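Uncharacterized conserved protein (Thermotoga maritima, PDB 2ZBV) binds adenosine and probably acts on S-adenosyl-L-methionine as a hydrolase or a halogenase that makes adenosyl chloride. Local coordinates at residues E168-V177 against V253-R263; E211-A219 against G226-S234. All coordinates share one frame; numbering follows the deposited sequence.

Contact 1 of 2, residues E168-V177 against V253-R263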
ATOM      1  N   GLU A 168      34.867 -14.199 -20.903  1.00 60.39           N
ATOM      2  CA  GLU A 168      34.586 -14.912 -19.658  1.00 60.07           C
ATOM      3  C   GLU A 168      33.714 -14.194 -18.629  1.00 58.36           C
ATOM      4  O   GLU A 168      33.484 -14.723 -17.539  1.00 58.30           O
ATOM      5  CB  GLU A 168      35.908 -15.307 -18.988  1.00 62.47           C
ATOM      6  CG  GLU A 168      36.872 -16.061 -19.898  1.00 66.14           C
ATOM      7  CD  GLU A 168      38.260 -16.206 -19.290  1.00 68.03           C
ATOM      8  OE1 GLU A 168      39.146 -16.784 -19.956  1.00 68.05           O
ATOM      9  OE2 GLU A 168      38.464 -15.737 -18.147  1.00 69.68           O
ATOM     10  N   LYS A 169      33.229 -13.002 -18.951  1.00 55.67           N
ATOM     11  CA  LYS A 169      32.397 -12.283 -17.995  1.00 53.10           C
ATOM     12  C   LYS A 169      31.242 -11.528 -18.632  1.00 50.81           C
ATOM     13  O   LYS A 169      31.204 -11.315 -19.847  1.00 49.98           O
ATOM     14  CB  LYS A 169      33.248 -11.302 -17.185  1.00 54.26           C
ATOM     15  CG  LYS A 169      33.774 -10.131 -17.993  1.00 54.77           C
ATOM     16  CD  LYS A 169      34.560  -9.169 -17.117  1.00 56.27           C
ATOM     17  CE  LYS A 169      35.054  -7.977 -17.922  1.00 57.29           C
ATOM     18  NZ  LYS A 169      35.829  -7.012 -17.094  1.00 57.76           N
ATOM     19  N   VAL A 170      30.298 -11.128 -17.790  1.00 47.11           N
ATOM     20  CA  VAL A 170      29.141 -10.371 -18.232  1.00 44.20           C
ATOM     21  C   VAL A 170      29.134  -9.041 -17.487  1.00 42.54           C
ATOM     22  O   VAL A 170      29.310  -8.997 -16.267  1.00 41.91           O
ATOM     23  CB  VAL A 170      27.826 -11.125 -17.944  1.00 44.94           C
ATOM     24  CG1 VAL A 170      27.725 -12.352 -18.830  1.00 45.34           C
ATOM     25  CG2 VAL A 170      27.770 -11.530 -16.481  1.00 46.04           C
ATOM     26  N   ILE A 171      28.951  -7.959 -18.233  1.00 39.66           N
ATOM     27  CA  ILE A 171      28.921  -6.625 -17.656  1.00 38.44           C
ATOM     28  C   ILE A 171      27.496  -6.089 -17.721  1.00 36.09           C
ATOM     29  O   ILE A 171      26.804  -6.267 -18.721  1.00 35.75           O
ATOM     30  CB  ILE A 171      29.854  -5.663 -18.429  1.00 39.83           C
ATOM     31  CG1 ILE A 171      29.664  -4.230 -17.921  1.00 40.40           C
ATOM     32  CG2 ILE A 171      29.567  -5.753 -19.922  1.00 40.90           C
ATOM     33  CD1 ILE A 171      30.475  -3.186 -18.668  1.00 42.27           C
ATOM     34  N   GLY A 172      27.060  -5.440 -16.649  1.00 34.95           N
ATOM     35  CA  GLY A 172      25.717  -4.897 -16.618  1.00 33.21           C
ATOM     36  C   GLY A 172      25.557  -3.860 -15.527  1.00 34.13           C
ATOM     37  O   GLY A 172      26.540  -3.271 -15.068  1.00 33.90           O
ATOM     38  N   GLU A 173      24.317  -3.642 -15.102  1.00 32.99           N
ATOM     39  CA  GLU A 173      24.025  -2.664 -14.061  1.00 32.63           C
ATOM     40  C   GLU A 173      22.924  -3.181 -13.151  1.00 29.22           C
ATOM     41  O   GLU A 173      22.154  -4.053 -13.540  1.00 27.09           O
ATOM     42  CB  GLU A 173      23.552  -1.354 -14.694  1.00 36.87           C
ATOM     43  CG  GLU A 173      24.473  -0.811 -15.773  1.00 43.54           C
ATOM     44  CD  GLU A 173      23.729   0.014 -16.804  1.00 46.03           C
ATOM     45  OE1 GLU A 173      23.157   1.061 -16.434  1.00 48.59           O
ATOM     46  OE2 GLU A 173      23.712  -0.394 -17.985  1.00 48.26           O
ATOM     47  N   VAL A 174      22.860  -2.629 -11.943  1.00 29.49           N
ATOM     48  CA  VAL A 174      21.828  -2.986 -10.976  1.00 28.54           C
ATOM     49  C   VAL A 174      20.558  -2.278 -11.445  1.00 28.99           C
ATOM     50  O   VAL A 174      20.527  -1.048 -11.564  1.00 27.70           O
ATOM     51  CB  VAL A 174      22.183  -2.481  -9.559  1.00 29.30           C
ATOM     52  CG1 VAL A 174      21.010  -2.713  -8.609  1.00 29.45           C
ATOM     53  CG2 VAL A 174      23.429  -3.198  -9.044  1.00 29.61           C
ATOM     54  N   ALA A 175      19.518  -3.053 -11.717  1.00 27.19           N
ATOM     55  CA  ALA A 175      18.259  -2.493 -12.187  1.00 27.08           C
ATOM     56  C   ALA A 175      17.264  -2.225 -11.058  1.00 28.61           C
ATOM     57  O   ALA A 175      16.595  -1.182 -11.035  1.00 28.50           O
ATOM     58  CB  ALA A 175      17.632  -3.434 -13.208  1.00 25.52           C
ATOM     59  N   ILE A 176      17.173  -3.165 -10.122  1.00 25.98           N
ATOM     60  CA  ILE A 176      16.228  -3.044  -9.019  1.00 25.39           C
ATOM     61  C   ILE A 176      16.710  -3.702  -7.737  1.00 25.03           C
ATOM     62  O   ILE A 176      17.253  -4.807  -7.765  1.00 23.72           O
ATOM     63  CB  ILE A 176      14.886  -3.725  -9.369  1.00 24.46           C
ATOM     64  CG1 ILE A 176      14.292  -3.112 -10.639  1.00 24.17           C
ATOM     65  CG2 ILE A 176      13.918  -3.612  -8.187  1.00 25.81           C
ATOM     66  CD1 ILE A 176      13.106  -3.876 -11.178  1.00 24.82           C
ATOM     67  N   VAL A 177      16.516  -3.010  -6.619  1.00 23.95           N
ATOM     68  CA  VAL A 177      16.842  -3.554  -5.299  1.00 24.20           C
ATOM     69  C   VAL A 177      15.456  -3.698  -4.670  1.00 24.91           C
ATOM     70  O   VAL A 177      14.756  -2.693  -4.496  1.00 24.69           O
ATOM     71  CB  VAL A 177      17.684  -2.572  -4.444  1.00 24.73           C
ATOM     72  CG1 VAL A 177      17.795  -3.089  -3.005  1.00 24.16           C
ATOM     73  CG2 VAL A 177      19.085  -2.414  -5.044  1.00 24.33           C
ATOM     74  N   VAL A 253      25.683  -1.774  -2.625  1.00 33.17           N
ATOM     75  CA  VAL A 253      25.335  -1.296  -3.951  1.00 32.29           C
ATOM     76  C   VAL A 253      23.949  -0.679  -4.000  1.00 33.41           C
ATOM     77  O   VAL A 253      23.107  -0.936  -3.140  1.00 32.78           O
ATOM     78  CB  VAL A 253      25.396  -2.451  -4.982  1.00 33.12           C
ATOM     79  CG1 VAL A 253      24.325  -3.490  -4.674  1.00 29.68           C
ATOM     80  CG2 VAL A 253      25.213  -1.909  -6.376  1.00 33.36           C
ATOM     81  N   LYS A 254      23.722   0.142  -5.018  1.00 34.02           N
ATOM     82  CA  LYS A 254      22.439   0.798  -5.219  1.00 35.72           C
ATOM     83  C   LYS A 254      22.093   0.700  -6.696  1.00 35.55           C
ATOM     84  O   LYS A 254      22.941   0.367  -7.521  1.00 34.75           O
ATOM     85  CB  LYS A 254      22.518   2.272  -4.803  1.00 38.43           C
ATOM     86  CG  LYS A 254      23.610   3.054  -5.524  1.00 41.65           C
ATOM     87  CD  LYS A 254      23.690   4.496  -5.036  1.00 46.06           C
ATOM     88  CE  LYS A 254      24.847   5.247  -5.693  1.00 46.45           C
ATOM     89  NZ  LYS A 254      26.177   4.663  -5.344  1.00 48.01           N
ATOM     90  N   GLU A 255      20.843   0.988  -7.024  1.00 35.86           N
ATOM     91  CA  GLU A 255      20.390   0.940  -8.402  1.00 36.55           C
ATOM     92  C   GLU A 255      21.216   1.865  -9.293  1.00 37.27           C
ATOM     93  O   GLU A 255      21.526   2.992  -8.917  1.00 36.33           O
ATOM     94  CB  GLU A 255      18.913   1.314  -8.463  1.00 35.70           C
ATOM     95  CG  GLU A 255      18.011   0.183  -8.003  1.00 38.67           C
ATOM     96  CD  GLU A 255      16.639   0.656  -7.565  1.00 39.23           C
ATOM     97  OE1 GLU A 255      16.162   1.676  -8.106  1.00 42.91           O
ATOM     98  OE2 GLU A 255      16.032  -0.002  -6.690  1.00 35.85           O
ATOM     99  N   GLY A 256      21.578   1.368 -10.469  1.00 37.20           N
ATOM    100  CA  GLY A 256      22.367   2.157 -11.398  1.00 37.06           C
ATOM    101  C   GLY A 256      23.840   1.788 -11.386  1.00 36.83           C
ATOM    102  O   GLY A 256      24.542   1.980 -12.380  1.00 37.01           O
ATOM    103  N   ASP A 257      24.310   1.253 -10.264  1.00 35.59           N
ATOM    104  CA  ASP A 257      25.710   0.869 -10.126  1.00 37.13           C
ATOM    105  C   ASP A 257      26.128  -0.221 -11.106  1.00 36.78           C
ATOM    106  O   ASP A 257      25.386  -1.177 -11.349  1.00 35.78           O
ATOM    107  CB  ASP A 257      25.986   0.397  -8.697  1.00 38.78           C
ATOM    108  CG  ASP A 257      25.946   1.528  -7.690  1.00 40.20           C
ATOM    109  OD1 ASP A 257      25.514   2.639  -8.062  1.00 42.85           O
ATOM    110  OD2 ASP A 257      26.338   1.303  -6.524  1.00 41.54           O
ATOM    111  N   GLU A 258      27.321  -0.065 -11.670  1.00 37.21           N
ATOM    112  CA  GLU A 258      27.858  -1.036 -12.614  1.00 38.44           C
ATOM    113  C   GLU A 258      28.173  -2.318 -11.863  1.00 36.39           C
ATOM    114  O   GLU A 258      28.645  -2.281 -10.734  1.00 35.92           O
ATOM    115  CB  GLU A 258      29.147  -0.519 -13.260  1.00 40.64           C
ATOM    116  CG  GLU A 258      28.966   0.648 -14.217  1.00 46.98           C
ATOM    117  CD  GLU A 258      30.260   1.023 -14.928  1.00 50.66           C
ATOM    118  OE1 GLU A 258      30.236   1.952 -15.765  1.00 53.07           O
ATOM    119  OE2 GLU A 258      31.302   0.389 -14.652  1.00 51.70           O
ATOM    120  N   ILE A 259      27.912  -3.454 -12.490  1.00 35.95           N
ATOM    121  CA  ILE A 259      28.201  -4.717 -11.840  1.00 36.14           C
ATOM    122  C   ILE A 259      28.795  -5.690 -12.851  1.00 36.32           C
ATOM    123  O   ILE A 259      28.351  -5.770 -13.996  1.00 35.94           O
ATOM    124  CB  ILE A 259      26.926  -5.312 -11.186  1.00 35.37           C
ATOM    125  CG1 ILE A 259      27.314  -6.433 -10.223  1.00 37.79           C
ATOM    126  CG2 ILE A 259      25.973  -5.831 -12.250  1.00 33.85           C
ATOM    127  CD1 ILE A 259      26.159  -6.907  -9.352  1.00 38.64           C
ATOM    128  N   GLU A 260      29.815  -6.415 -12.417  1.00 36.76           N
ATOM    129  CA  GLU A 260      30.489  -7.372 -13.271  1.00 40.00           C
ATOM    130  C   GLU A 260      30.478  -8.753 -12.636  1.00 39.94           C
ATOM    131  O   GLU A 260      30.664  -8.893 -11.430  1.00 40.25           O
ATOM    132  CB  GLU A 260      31.926  -6.908 -13.507  1.00 43.15           C
ATOM    133  CG  GLU A 260      32.860  -7.973 -14.045  1.00 48.15           C
ATOM    134  CD  GLU A 260      34.293  -7.478 -14.143  1.00 51.56           C
ATOM    135  OE1 GLU A 260      34.540  -6.542 -14.933  1.00 52.16           O
ATOM    136  OE2 GLU A 260      35.165  -8.021 -13.426  1.00 52.47           O
ATOM    137  N   ILE A 261      30.259  -9.771 -13.459  1.00 40.93           N
ATOM    138  CA  ILE A 261      30.228 -11.143 -12.984  1.00 43.05           C
ATOM    139  C   ILE A 261      31.183 -12.002 -13.812  1.00 46.17           C
ATOM    140  O   ILE A 261      30.904 -12.321 -14.970  1.00 45.03           O
ATOM    141  CB  ILE A 261      28.798 -11.704 -13.076  1.00 42.83           C
ATOM    142  CG1 ILE A 261      27.847 -10.792 -12.300  1.00 42.62           C
ATOM    143  CG2 ILE A 261      28.749 -13.113 -12.500  1.00 42.70           C
ATOM    144  CD1 ILE A 261      26.401 -10.994 -12.635  1.00 43.83           C
ATOM    145  N   CYS A 262      32.311 -12.361 -13.204  1.00 49.27           N
ATOM    146  CA  CYS A 262      33.339 -13.170 -13.855  1.00 52.54           C
ATOM    147  C   CYS A 262      33.149 -14.662 -13.644  1.00 54.71           C
ATOM    148  O   CYS A 262      32.755 -15.108 -12.565  1.00 53.79           O
ATOM    149  CB  CYS A 262      34.729 -12.788 -13.337  1.00 53.15           C
ATOM    150  SG  CYS A 262      35.324 -11.167 -13.849  1.00 58.72           S
ATOM    151  N   ARG A 263      33.455 -15.430 -14.684  1.00 57.21           N
ATOM    152  CA  ARG A 263      33.346 -16.883 -14.631  1.00 60.28           C
ATOM    153  C   ARG A 263      34.418 -17.374 -13.660  1.00 60.79           C
ATOM    154  O   ARG A 263      35.402 -16.627 -13.457  1.00 61.35           O
ATOM    155  CB  ARG A 263      33.596 -17.470 -16.026  1.00 62.11           C
ATOM    156  CG  ARG A 263      32.674 -18.612 -16.444  1.00 65.02           C
ATOM    157  CD  ARG A 263      32.963 -19.912 -15.706  1.00 67.73           C
ATOM    158  NE  ARG A 263      32.548 -19.866 -14.307  1.00 69.74           N
ATOM    159  CZ  ARG A 263      32.609 -20.900 -13.472  1.00 70.39           C
ATOM    160  NH1 ARG A 263      33.069 -22.073 -13.890  1.00 70.52           N
ATOM    161  NH2 ARG A 263      32.207 -20.759 -12.217  1.00 70.79           N
ATOM    162  OXT ARG A 263      34.276 -18.493 -13.124  1.00 61.74           O
TER

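Contact 2 of 2, residues E211-A219 against G226-S234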
ATOM      1  N   GLU A 211      35.284  -7.377  -4.756  1.00 37.36           N
ATOM      2  CA  GLU A 211      35.047  -8.621  -5.470  1.00 36.44           C
ATOM      3  C   GLU A 211      34.611  -9.669  -4.459  1.00 33.35           C
ATOM      4  O   GLU A 211      35.265  -9.874  -3.434  1.00 31.99           O
ATOM      5  CB  GLU A 211      36.302  -9.090  -6.203  1.00 38.82           C
ATOM      6  CG  GLU A 211      36.051 -10.297  -7.094  1.00 45.21           C
ATOM      7  CD  GLU A 211      37.293 -10.742  -7.843  1.00 50.14           C
ATOM      8  OE1 GLU A 211      38.296 -11.078  -7.177  1.00 52.86           O
ATOM      9  OE2 GLU A 211      37.264 -10.758  -9.095  1.00 52.55           O
ATOM     10  N   PHE A 212      33.488 -10.317  -4.750  1.00 31.15           N
ATOM     11  CA  PHE A 212      32.937 -11.342  -3.875  1.00 27.93           C
ATOM     12  C   PHE A 212      32.806 -12.642  -4.639  1.00 28.19           C
ATOM     13  O   PHE A 212      32.670 -12.645  -5.864  1.00 26.38           O
ATOM     14  CB  PHE A 212      31.528 -10.968  -3.418  1.00 28.87           C
ATOM     15  CG  PHE A 212      31.427  -9.647  -2.724  1.00 27.94           C
ATOM     16  CD1 PHE A 212      31.307  -9.585  -1.342  1.00 28.77           C
ATOM     17  CD2 PHE A 212      31.400  -8.462  -3.453  1.00 28.23           C
ATOM     18  CE1 PHE A 212      31.161  -8.362  -0.694  1.00 27.78           C
ATOM     19  CE2 PHE A 212      31.252  -7.234  -2.812  1.00 28.73           C
ATOM     20  CZ  PHE A 212      31.132  -7.187  -1.432  1.00 28.70           C
ATOM     21  N   LYS A 213      32.841 -13.748  -3.911  1.00 27.54           N
ATOM     22  CA  LYS A 213      32.632 -15.048  -4.517  1.00 28.30           C
ATOM     23  C   LYS A 213      31.161 -15.344  -4.237  1.00 27.70           C
ATOM     24  O   LYS A 213      30.642 -15.006  -3.167  1.00 27.08           O
ATOM     25  CB  LYS A 213      33.503 -16.120  -3.864  1.00 30.70           C
ATOM     26  CG  LYS A 213      34.961 -16.107  -4.293  1.00 33.74           C
ATOM     27  CD  LYS A 213      35.633 -17.420  -3.912  1.00 35.07           C
ATOM     28  CE  LYS A 213      37.110 -17.413  -4.269  1.00 36.56           C
ATOM     29  NZ  LYS A 213      37.840 -16.394  -3.465  1.00 37.98           N
ATOM     30  N   ALA A 214      30.476 -15.956  -5.194  1.00 25.63           N
ATOM     31  CA  ALA A 214      29.072 -16.267  -4.989  1.00 26.06           C
ATOM     32  C   ALA A 214      28.698 -17.558  -5.683  1.00 23.97           C
ATOM     33  O   ALA A 214      29.071 -17.783  -6.830  1.00 22.85           O
ATOM     34  CB  ALA A 214      28.198 -15.125  -5.499  1.00 23.92           C
ATOM     35  N   ALA A 215      27.961 -18.404  -4.972  1.00 24.50           N
ATOM     36  CA  ALA A 215      27.518 -19.675  -5.519  1.00 24.36           C
ATOM     37  C   ALA A 215      26.345 -19.444  -6.456  1.00 24.38           C
ATOM     38  O   ALA A 215      25.476 -18.617  -6.182  1.00 24.11           O
ATOM     39  CB  ALA A 215      27.102 -20.615  -4.399  1.00 24.21           C
ATOM     40  N   VAL A 216      26.344 -20.155  -7.575  1.00 24.54           N
ATOM     41  CA  VAL A 216      25.258 -20.058  -8.539  1.00 25.77           C
ATOM     42  C   VAL A 216      24.239 -21.076  -8.040  1.00 27.18           C
ATOM     43  O   VAL A 216      24.508 -22.278  -8.027  1.00 26.91           O
ATOM     44  CB  VAL A 216      25.738 -20.429  -9.949  1.00 25.61           C
ATOM     45  CG1 VAL A 216      24.585 -20.340 -10.935  1.00 26.21           C
ATOM     46  CG2 VAL A 216      26.867 -19.501 -10.365  1.00 23.05           C
ATOM     47  N   ALA A 217      23.077 -20.596  -7.612  1.00 28.02           N
ATOM     48  CA  ALA A 217      22.059 -21.485  -7.071  1.00 29.89           C
ATOM     49  C   ALA A 217      20.658 -21.195  -7.581  1.00 31.33           C
ATOM     50  O   ALA A 217      20.404 -20.156  -8.181  1.00 33.18           O
ATOM     51  CB  ALA A 217      22.079 -21.416  -5.544  1.00 28.40           C
ATOM     52  N   LYS A 218      19.755 -22.135  -7.331  1.00 32.38           N
ATOM     53  CA  LYS A 218      18.368 -22.011  -7.748  1.00 33.75           C
ATOM     54  C   LYS A 218      17.533 -21.302  -6.690  1.00 33.95           C
ATOM     55  O   LYS A 218      16.769 -20.385  -7.001  1.00 35.76           O
ATOM     56  CB  LYS A 218      17.771 -23.395  -8.005  1.00 35.76           C
ATOM     57  CG  LYS A 218      18.407 -24.159  -9.152  1.00 38.09           C
ATOM     58  CD  LYS A 218      17.766 -25.532  -9.294  1.00 41.86           C
ATOM     59  CE  LYS A 218      18.370 -26.321 -10.446  1.00 45.15           C
ATOM     60  NZ  LYS A 218      17.786 -27.695 -10.519  1.00 47.13           N
ATOM     61  N   ALA A 219      17.689 -21.726  -5.438  1.00 30.98           N
ATOM     62  CA  ALA A 219      16.921 -21.158  -4.333  1.00 29.84           C
ATOM     63  C   ALA A 219      17.798 -20.546  -3.245  1.00 27.80           C
ATOM     64  O   ALA A 219      18.945 -20.955  -3.052  1.00 26.87           O
ATOM     65  CB  ALA A 219      16.021 -22.237  -3.726  1.00 29.93           C
ATOM     66  N   GLY A 226      22.872 -16.302   5.441  1.00 28.85           N
ATOM     67  CA  GLY A 226      23.844 -15.225   5.356  1.00 26.94           C
ATOM     68  C   GLY A 226      24.830 -15.271   4.196  1.00 26.31           C
ATOM     69  O   GLY A 226      25.600 -14.332   4.015  1.00 26.40           O
ATOM     70  N   GLU A 227      24.816 -16.344   3.414  1.00 25.57           N
ATOM     71  CA  GLU A 227      25.726 -16.472   2.274  1.00 27.48           C
ATOM     72  C   GLU A 227      25.163 -15.875   0.980  1.00 26.03           C
ATOM     73  O   GLU A 227      23.950 -15.854   0.769  1.00 24.11           O
ATOM     74  CB  GLU A 227      26.063 -17.946   2.025  1.00 29.41           C
ATOM     75  CG  GLU A 227      26.841 -18.622   3.139  1.00 36.96           C
ATOM     76  CD  GLU A 227      28.119 -17.885   3.500  1.00 39.07           C
ATOM     77  OE1 GLU A 227      28.862 -17.475   2.581  1.00 42.52           O
ATOM     78  OE2 GLU A 227      28.386 -17.723   4.709  1.00 43.59           O
ATOM     79  N   LEU A 228      26.063 -15.407   0.116  1.00 24.58           N
ATOM     80  CA  LEU A 228      25.702 -14.815  -1.175  1.00 24.10           C
ATOM     81  C   LEU A 228      25.395 -15.871  -2.236  1.00 24.45           C
ATOM     82  O   LEU A 228      25.977 -16.955  -2.235  1.00 24.28           O
ATOM     83  CB  LEU A 228      26.847 -13.941  -1.698  1.00 23.40           C
ATOM     84  CG  LEU A 228      27.053 -12.545  -1.111  1.00 25.07           C
ATOM     85  CD1 LEU A 228      28.482 -12.086  -1.400  1.00 25.52           C
ATOM     86  CD2 LEU A 228      26.030 -11.575  -1.705  1.00 20.91           C
ATOM     87  N   LEU A 229      24.484 -15.544  -3.146  1.00 22.35           N
ATOM     88  CA  LEU A 229      24.134 -16.454  -4.225  1.00 23.20           C
ATOM     89  C   LEU A 229      23.724 -15.673  -5.462  1.00 24.78           C
ATOM     90  O   LEU A 229      23.224 -14.545  -5.371  1.00 23.19           O
ATOM     91  CB  LEU A 229      22.980 -17.383  -3.831  1.00 22.54           C
ATOM     92  CG  LEU A 229      21.618 -16.732  -3.548  1.00 22.38           C
ATOM     93  CD1 LEU A 229      20.485 -17.628  -4.035  1.00 23.35           C
ATOM     94  CD2 LEU A 229      21.495 -16.457  -2.058  1.00 20.13           C
ATOM     95  N   VAL A 230      23.949 -16.285  -6.618  1.00 23.30           N
ATOM     96  CA  VAL A 230      23.573 -15.692  -7.891  1.00 24.64           C
ATOM     97  C   VAL A 230      22.501 -16.612  -8.450  1.00 24.34           C
ATOM     98  O   VAL A 230      22.672 -17.832  -8.480  1.00 22.17           O
ATOM     99  CB  VAL A 230      24.775 -15.630  -8.864  1.00 26.93           C
ATOM    100  CG1 VAL A 230      24.290 -15.424 -10.283  1.00 28.65           C
ATOM    101  CG2 VAL A 230      25.707 -14.490  -8.460  1.00 27.11           C
ATOM    102  N   HIS A 231      21.384 -16.039  -8.876  1.00 24.07           N
ATOM    103  CA  HIS A 231      20.313 -16.861  -9.409  1.00 25.01           C
ATOM    104  C   HIS A 231      19.446 -16.065 -10.376  1.00 24.32           C
ATOM    105  O   HIS A 231      19.625 -14.851 -10.540  1.00 23.35           O
ATOM    106  CB  HIS A 231      19.449 -17.384  -8.258  1.00 25.99           C
ATOM    107  CG  HIS A 231      18.638 -16.317  -7.588  1.00 29.11           C
ATOM    108  ND1 HIS A 231      17.261 -16.302  -7.618  1.00 31.43           N
ATOM    109  CD2 HIS A 231      19.012 -15.208  -6.907  1.00 31.34           C
ATOM    110  CE1 HIS A 231      16.820 -15.231  -6.982  1.00 32.00           C
ATOM    111  NE2 HIS A 231      17.862 -14.550  -6.541  1.00 32.97           N
ATOM    112  N   PRO A 232      18.513 -16.746 -11.058  1.00 23.81           N
ATOM    113  CA  PRO A 232      17.647 -16.020 -11.991  1.00 24.80           C
ATOM    114  C   PRO A 232      16.412 -15.563 -11.214  1.00 24.80           C
ATOM    115  O   PRO A 232      15.761 -16.389 -10.580  1.00 24.56           O
ATOM    116  CB  PRO A 232      17.314 -17.075 -13.037  1.00 24.62           C
ATOM    117  CG  PRO A 232      17.241 -18.341 -12.219  1.00 25.66           C
ATOM    118  CD  PRO A 232      18.421 -18.206 -11.268  1.00 25.03           C
ATOM    119  N   ASP A 233      16.099 -14.267 -11.237  1.00 23.83           N
ATOM    120  CA  ASP A 233      14.925 -13.790 -10.512  1.00 25.63           C
ATOM    121  C   ASP A 233      13.651 -14.237 -11.232  1.00 26.45           C
ATOM    122  O   ASP A 233      13.720 -14.940 -12.237  1.00 27.49           O
ATOM    123  CB  ASP A 233      14.946 -12.259 -10.316  1.00 24.11           C
ATOM    124  CG  ASP A 233      14.822 -11.478 -11.618  1.00 28.88           C
ATOM    125  OD1 ASP A 233      14.359 -12.040 -12.630  1.00 27.53           O
ATOM    126  OD2 ASP A 233      15.180 -10.275 -11.615  1.00 28.93           O
ATOM    127  N   SER A 234      12.496 -13.838 -10.715  1.00 27.22           N
ATOM    128  CA  SER A 234      11.221 -14.250 -11.292  1.00 27.18           C
ATOM    129  C   SER A 234      10.929 -13.754 -12.708  1.00 26.91           C
ATOM    130  O   SER A 234      10.005 -14.244 -13.350  1.00 26.13           O
ATOM    131  CB  SER A 234      10.076 -13.840 -10.360  1.00 27.75           C
ATOM    132  OG  SER A 234      10.020 -12.437 -10.190  1.00 28.57           O
TER
HETATM  133  O   HOH W   1      28.093 -18.357  -1.746  1.00 25.53           O

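Contact 1 of 2, residues E168-V177 against V253-R263
An antiparallel strand pair of the C-terminal domain joins K169-V177 to E258-C262, and a type II turn from K254 to D257 leads into the second strand. Backbone bonds link V170 with I261 and G172 with I259 in both directions. The pairing runs on into the turn, where V174 N donates a hydrogen bond to D257 O, and G256 N donates one to V174 O at 2.9 Å. The E255 side chain runs along the end of the strand, past A175 and I176, as far as V177. Its OE2 takes the N-H of V177 at 3.0 Å, on the anti side of the carboxylate and 29° out of its plane. With an alanine here, V177 N would probably lose this acceptor and the turn one of its ties to the strand. K169 extends straight beyond CG, and its NZ meets E260 OE1 at 2.6 Å from above the carboxylate plane. The same oxygen forms a salt bridge with R206, so two cations share it. On the other face V170 CG2 packs on I261 CB at 3.6 Å. V174 CG2 presses tightly on V253 CG2 at 3.5 Å. A classic bulge at A175 and I176, opposite S184, turns these two residues onto helix 43-54. Strand 202-207 flanks E258-C262, and strand 183-185 flanks K169-V177.

Contact 2 of 2, residues E211-A219 against G226-S234
V230 N donates to A215 O at 2.8 Å, with an N-H...O angle of 163°. The CA of L229 also approaches A215 O, at 3.2 Å, in a CA-H...O contact. V230 O in turn accepts A217 N at 2.9 Å. These bonds pair the two strands in parallel, A215 beside L229 and V216 beside V230. Toward the start of the pair a water replaces the direct bond. It accepts from A215 N at 3.2 Å and donates to L228 O at 2.6 Å. L228 CD1 lies obliquely against the F212 ring, 3.8 Å from CD1 of F212. V230 has CG2 anti to the carbonyl carbon, which directs this methyl to the CB of A214 at 3.9 Å. F212 and L228 also share L251 of helix 247-251. H231 meets the ring of F220, an adenosine-binding residue, edge-to-face, and its NE2 makes a weak hydrogen bond to E239. Its ND1 is buried with no partner in the model. T125 of a second subunit packs on H231, and V71 of that subunit packs on A219. Two direct bonds and a water bridge thus hold the strands by their backbones, while apolar side chains pack beside the adenosine pocket at the subunit interface.

Overall arrangement
Both contacts belong to one mixed sheet of the C-terminal domain. Their centres are 13 Å apart, and their nearest atoms are about 5 Å apart without touching. Along the chain contact 2 is nested inside contact 1: 168-177 comes first, then 211-219 and 226-234, and 253-263 ends the chain. Strand 202-207 connects them, since it pairs with 258-262 on one side and 210-216 on the other. A second route runs from 169-177 through 183-185 and 237-242 to 228-232. Contact 1 thus closes the domain with the chain's last strand. Contact 2 lies closer to bound adenosine and meets a neighbouring subunit, so one sheet links the chain's C-terminal strand to the surroundings of the ligand site.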